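Local atomic coordinates of acetyltransferase PA1377 (Pseudomonas aeruginosa, PDB entry 2VI7), a protein that probably acts as an N-acetyltransferase of the GCN5-related (GNAT) family, transferring an acetyl group from acetyl-coenzyme A to an acceptor that remains unidentified. Residues 22-27 against 92-97; 73-78 against 112-117. All blocks are in the same frame, centred on the assembly; numbering follows the deposited sequence.

Contact 1: 22-27 against 92-97; sequences TALYND and GVAVAW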
loop_
_atom_site.group_PDB
_atom_site.type_symbol
_atom_site.label_atom_id
_atom_site.label_comp_id
_atom_site.label_asym_id
_atom_site.label_seq_id
_atom_site.Cartn_x
_atom_site.Cartn_y
_atom_site.Cartn_z
ATOM N N THR A 22 10.029 -21.247 -1.073
ATOM C CA THR A 22 9.443 -21.382 -2.396
ATOM C C THR A 22 8.442 -22.532 -2.401
ATOM O O THR A 22 7.355 -22.420 -2.963
ATOM C CB THR A 22 10.529 -21.658 -3.428
ATOM O OG1 THR A 22 11.433 -20.551 -3.463
ATOM C CG2 THR A 22 9.934 -21.803 -4.786
ATOM N N ALA A 23 8.820 -23.635 -1.765
ATOM C CA ALA A 23 7.952 -24.799 -1.675
ATOM C C ALA A 23 6.697 -24.447 -0.887
ATOM O O ALA A 23 5.599 -24.907 -1.213
ATOM C CB ALA A 23 8.683 -25.945 -0.995
ATOM N N LEU A 24 6.864 -23.638 0.156
ATOM C CA LEU A 24 5.741 -23.223 0.995
ATOM C C LEU A 24 4.633 -22.590 0.153
ATOM O O LEU A 24 3.471 -22.979 0.229
ATOM C CB LEU A 24 6.206 -22.216 2.054
ATOM C CG LEU A 24 5.096 -21.609 2.923
ATOM C CD1 LEU A 24 4.506 -22.696 3.820
ATOM C CD2 LEU A 24 5.656 -20.447 3.748
ATOM N N TYR A 25 5.013 -21.615 -0.661
ATOM C CA TYR A 25 4.069 -20.908 -1.509
ATOM C C TYR A 25 3.577 -21.724 -2.699
ATOM O O TYR A 25 2.588 -21.358 -3.336
ATOM C CB TYR A 25 4.704 -19.599 -1.973
ATOM C CG TYR A 25 4.901 -18.615 -0.837
ATOM C CD1 TYR A 25 5.992 -17.745 -0.817
ATOM C CD2 TYR A 25 3.987 -18.552 0.219
ATOM C CE1 TYR A 25 6.169 -16.834 0.233
ATOM C CE2 TYR A 25 4.151 -17.651 1.267
ATOM C CZ TYR A 25 5.243 -16.793 1.269
ATOM O OH TYR A 25 5.399 -15.886 2.294
ATOM N N ASN A 26 4.260 -22.830 -2.995
ATOM C CA ASN A 26 3.851 -23.681 -4.104
ATOM C C ASN A 26 2.656 -24.538 -3.702
ATOM O O ASN A 26 2.100 -25.253 -4.528
ATOM C CB ASN A 26 5.017 -24.557 -4.591
ATOM C CG ASN A 26 5.923 -23.831 -5.587
ATOM O OD1 ASN A 26 5.786 -22.622 -5.816
ATOM N ND2 ASN A 26 6.860 -24.567 -6.179
ATOM N N ASP A 27 2.268 -24.473 -2.432
ATOM C CA ASP A 27 1.092 -25.204 -1.970
ATOM C C ASP A 27 -0.053 -24.214 -2.192
ATOM O O ASP A 27 -0.122 -23.179 -1.530
ATOM C CB ASP A 27 1.199 -25.553 -0.480
ATOM C CG ASP A 27 -0.024 -26.323 0.039
ATOM O OD1 ASP A 27 -1.069 -26.338 -0.653
ATOM O OD2 ASP A 27 0.057 -26.904 1.146
ATOM N N GLY A 92 -0.709 -10.999 5.942
ATOM C CA GLY A 92 -0.405 -11.698 7.171
ATOM C C GLY A 92 0.474 -12.930 7.131
ATOM O O GLY A 92 1.449 -13.035 6.387
ATOM N N VAL A 93 0.079 -13.876 7.967
ATOM C CA VAL A 93 0.763 -15.133 8.185
ATOM C C VAL A 93 0.464 -16.214 7.117
ATOM O O VAL A 93 -0.698 -16.516 6.827
ATOM C CB VAL A 93 0.383 -15.598 9.629
ATOM C CG1 VAL A 93 -0.427 -16.847 9.607
ATOM C CG2 VAL A 93 1.599 -15.765 10.468
ATOM N N ALA A 94 1.520 -16.776 6.521
ATOM C CA ALA A 94 1.404 -17.826 5.497
ATOM C C ALA A 94 1.783 -19.144 6.157
ATOM O O ALA A 94 2.968 -19.420 6.350
ATOM C CB ALA A 94 2.344 -17.540 4.347
ATOM N N VAL A 95 0.784 -19.962 6.486
ATOM C CA VAL A 95 1.043 -21.221 7.174
ATOM C C VAL A 95 0.572 -22.498 6.478
ATOM O O VAL A 95 -0.541 -22.567 5.940
ATOM C CB VAL A 95 0.429 -21.182 8.591
ATOM C CG1 VAL A 95 0.805 -22.430 9.365
ATOM C CG2 VAL A 95 0.914 -19.954 9.322
ATOM N N ALA A 96 1.443 -23.510 6.521
ATOM C CA ALA A 96 1.168 -24.819 5.936
ATOM C C ALA A 96 0.178 -25.544 6.840
ATOM O O ALA A 96 -0.890 -25.980 6.391
ATOM C CB ALA A 96 2.454 -25.632 5.827
ATOM N N TRP A 97 0.543 -25.654 8.118
ATOM C CA TRP A 97 -0.291 -26.319 9.122
ATOM C C TRP A 97 -1.234 -25.337 9.815
ATOM O O TRP A 97 -0.806 -24.500 10.619
ATOM C CB TRP A 97 0.576 -26.995 10.188
ATOM C CG TRP A 97 1.637 -27.874 9.628
ATOM C CD1 TRP A 97 1.673 -28.426 8.373
ATOM C CD2 TRP A 97 2.797 -28.350 10.313
ATOM N NE1 TRP A 97 2.787 -29.218 8.235
ATOM C CE2 TRP A 97 3.497 -29.194 9.409
ATOM C CE3 TRP A 97 3.316 -28.153 11.606
ATOM C CZ2 TRP A 97 4.692 -29.842 9.755
ATOM C CZ3 TRP A 97 4.505 -28.797 11.955
ATOM C CH2 TRP A 97 5.180 -29.635 11.027
#

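Contact 2: 73-78 against 112-117; sequences ASLEQH and DIADNW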
loop_
_atom_site.group_PDB
_atom_site.type_symbol
_atom_site.label_atom_id
_atom_site.label_comp_id
_atom_site.label_asym_id
_atom_site.label_seq_id
_atom_site.Cartn_x
_atom_site.Cartn_y
_atom_site.Cartn_z
ATOM N N ALA A 73 6.166 -15.081 7.569
ATOM C CA ALA A 73 5.471 -13.813 7.803
ATOM C C ALA A 73 6.508 -12.695 7.786
ATOM O O ALA A 73 7.667 -12.917 8.111
ATOM C CB ALA A 73 4.744 -13.843 9.148
ATOM N N SER A 74 6.088 -11.498 7.398
ATOM C CA SER A 74 7.006 -10.377 7.329
ATOM C C SER A 74 6.420 -9.088 7.891
ATOM O O SER A 74 5.216 -8.842 7.799
ATOM C CB SER A 74 7.423 -10.140 5.880
ATOM O OG SER A 74 6.301 -9.750 5.104
ATOM N N LEU A 75 7.297 -8.279 8.478
ATOM C CA LEU A 75 6.937 -6.987 9.055
ATOM C C LEU A 75 7.806 -5.944 8.368
ATOM O O LEU A 75 9.022 -6.097 8.298
ATOM C CB LEU A 75 7.221 -6.967 10.562
ATOM C CG LEU A 75 7.086 -5.605 11.267
ATOM C CD1 LEU A 75 5.652 -5.085 11.139
ATOM C CD2 LEU A 75 7.472 -5.739 12.729
ATOM N N GLU A 76 7.180 -4.897 7.844
ATOM C CA GLU A 76 7.915 -3.833 7.176
ATOM C C GLU A 76 7.485 -2.434 7.618
ATOM O O GLU A 76 6.346 -2.008 7.406
ATOM C CB GLU A 76 7.784 -3.963 5.652
ATOM C CG GLU A 76 8.323 -2.756 4.900
ATOM C CD GLU A 76 8.308 -2.940 3.400
ATOM O OE1 GLU A 76 7.481 -3.733 2.910
ATOM O OE2 GLU A 76 9.113 -2.277 2.709
ATOM N N GLN A 77 8.415 -1.727 8.250
ATOM C CA GLN A 77 8.163 -0.371 8.701
ATOM C C GLN A 77 7.997 0.452 7.438
ATOM O O GLN A 77 8.799 0.342 6.512
ATOM C CB GLN A 77 9.348 0.149 9.509
ATOM C CG GLN A 77 9.214 1.599 9.921
ATOM C CD GLN A 77 10.404 2.076 10.709
ATOM O OE1 GLN A 77 11.547 1.917 10.278
ATOM N NE2 GLN A 77 10.151 2.666 11.868
ATOM N N HIS A 78 6.957 1.271 7.383
ATOM C CA HIS A 78 6.738 2.068 6.191
ATOM C C HIS A 78 7.923 2.996 5.919
ATOM O O HIS A 78 8.431 3.650 6.836
ATOM C CB HIS A 78 5.447 2.871 6.321
ATOM C CG HIS A 78 4.915 3.353 5.009
ATOM N ND1 HIS A 78 5.585 4.267 4.226
ATOM C CD2 HIS A 78 3.806 3.006 4.314
ATOM C CE1 HIS A 78 4.914 4.461 3.105
ATOM N NE2 HIS A 78 3.830 3.708 3.134
ATOM N N ASP A 112 6.430 -8.595 18.712
ATOM C CA ASP A 112 7.403 -8.347 19.769
ATOM C C ASP A 112 8.431 -7.373 19.190
ATOM O O ASP A 112 8.840 -6.413 19.848
ATOM C CB ASP A 112 8.111 -9.644 20.177
ATOM C CG ASP A 112 9.251 -9.401 21.183
ATOM O OD1 ASP A 112 10.368 -9.942 20.988
ATOM O OD2 ASP A 112 9.029 -8.666 22.168
ATOM N N ILE A 113 8.841 -7.628 17.950
ATOM C CA ILE A 113 9.803 -6.778 17.263
ATOM C C ILE A 113 9.207 -5.391 17.022
ATOM O O ILE A 113 9.875 -4.373 17.209
ATOM C CB ILE A 113 10.197 -7.372 15.892
ATOM C CG1 ILE A 113 10.902 -8.717 16.076
ATOM C CG2 ILE A 113 11.076 -6.386 15.139
ATOM C CD1 ILE A 113 12.206 -8.640 16.845
ATOM N N ALA A 114 7.943 -5.370 16.603
ATOM C CA ALA A 114 7.237 -4.135 16.317
ATOM C C ALA A 114 7.065 -3.289 17.567
ATOM O O ALA A 114 7.301 -2.082 17.545
ATOM C CB ALA A 114 5.869 -4.450 15.704
ATOM N N ASP A 115 6.674 -3.930 18.664
ATOM C CA ASP A 115 6.446 -3.220 19.917
ATOM C C ASP A 115 7.696 -2.847 20.687
ATOM O O ASP A 115 7.922 -1.684 20.999
ATOM C CB ASP A 115 5.579 -4.038 20.886
ATOM C CG ASP A 115 4.222 -4.386 20.335
ATOM O OD1 ASP A 115 3.818 -3.810 19.308
ATOM O OD2 ASP A 115 3.552 -5.242 20.954
ATOM N N ASN A 116 8.506 -3.849 20.995
ATOM C CA ASN A 116 9.679 -3.644 21.826
ATOM C C ASN A 116 10.980 -3.216 21.203
ATOM O O ASN A 116 11.864 -2.739 21.905
ATOM C CB ASN A 116 9.886 -4.895 22.673
ATOM C CG ASN A 116 8.650 -5.242 23.469
ATOM O OD1 ASN A 116 8.106 -4.395 24.182
ATOM N ND2 ASN A 116 8.188 -6.480 23.346
ATOM N N TRP A 117 11.111 -3.361 19.897
ATOM C CA TRP A 117 12.345 -2.959 19.270
ATOM C C TRP A 117 12.141 -1.826 18.282
ATOM O O TRP A 117 12.909 -0.868 18.274
ATOM C CB TRP A 117 12.996 -4.173 18.618
ATOM C CG TRP A 117 13.212 -5.262 19.617
ATOM C CD1 TRP A 117 12.283 -6.155 20.074
ATOM C CD2 TRP A 117 14.417 -5.534 20.341
ATOM N NE1 TRP A 117 12.836 -6.965 21.037
ATOM C CE2 TRP A 117 14.144 -6.607 21.222
ATOM C CE3 TRP A 117 15.704 -4.975 20.332
ATOM C CZ2 TRP A 117 15.113 -7.135 22.085
ATOM C CZ3 TRP A 117 16.670 -5.502 21.191
ATOM C CH2 TRP A 117 16.365 -6.573 22.057
#

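Contact 1: 22-27 against 92-97
Leu24 and Tyr25, on the last turn of helix 18-25, press against Ala94, near the end of strand 86-95, and Ala96 just beyond it. The CB of Leu24 sets out toward the strand, and CG lies anti to the backbone N (chi1 175°), which carries the fork of the side chain toward the two alanines. Its two methyls then divide the work. Leu24 CD1 comes to rest 4.1 Å from Ala96 CB. Leu24 CD2 reaches Ala94, 3.9 Å from Ala94 O and 4.4 Å from Ala94 CB, so that it touches peptide oxygen as well as methyl. Tyr25 starts out pointing away from the strand, but its ring swings back alongside Leu24. The edge of the ring, at Tyr25 CE2, meets Ala94 CB at 3.6 Å, and the methyl lies in the ring plane, so the contact is edge-on. The hydroxyl is close to the same methyl, with Tyr25 OH 4.0 Å from Ala94 CB. With alanines at both positions, the backbones come within 6.9 Å, from Leu24 CA to Ala96 CA, and meet by van der Waals packing. Ser72 of the adjoining strand 68-77 also touches both Leu24 and Tyr25, while Val30 covers Leu24 and Ala94 from helix 28-31. Such packing of the N-terminal helical region on one face of the central sheet, beside the strand that leads into the presumed acetyl-coenzyme A-binding loop, belongs to the GNAT fold.

Contact 2: 73-78 against 112-117
The helical segment 112-117 meets strand 68-77 through Ile113 and Ala114, both of which receive the same methyl of Leu75. At the start of the segment, the carboxylate of Asp112 is tied along the helix: Asn116 ND2 donates to Asp112 OD2 over 2.6 Å, nearly along the C-O axis of the acceptor, and the bond lies close to the plane of the amide. Ile113 follows, its CB directed toward the strand; Ile113 CG2 makes a looser contact at 4.4 Å with Leu75 CD2, and its side chain also touches Leu59 of the neighbouring strand 58-65. Ala114 is the tighter partner, with Ala114 CB 3.6 Å from Leu75 CD2. That methyl also approaches the backbone, Leu75 CD2 lying 3.9 Å from Ala114 N. With CG anti to the backbone N (chi1 171°), Leu75 holds CD2 against the helix, and Leu110, one helical turn before Ala114, and Met118 add further apolar cover to it. Asp115 turns to the C-terminal strand, where its OD2 forms a salt bridge with Arg167. This is the packing of a long helix over antiparallel strands in the alpha/beta core of a GNAT domain.

Contacts 1 and 2 lie on opposite sides of the chain's centre, about 20 Å apart between centres, yet they share one sheet in which strands 68-77 and 86-95 are antiparallel neighbours. They join directly where Val93 CG2 packs 3.9 Å from Ala73 CB. Ser72 faces the helix of contact 1, whereas Ala73 and Leu75 touch helix 102-117; the neighbours Ser72 and Ala73 thus meet different helices, as side chains alternate along a strand. Strand 86-95 runs on into helix 102-117 through the loop that, with the start of the helix, binds the pyrophosphate of acetyl-coenzyme A in GNAT relatives and probably does so here. A glycerol about 4 Å from the Tyr25 side chain may mark a pocket near contact 1.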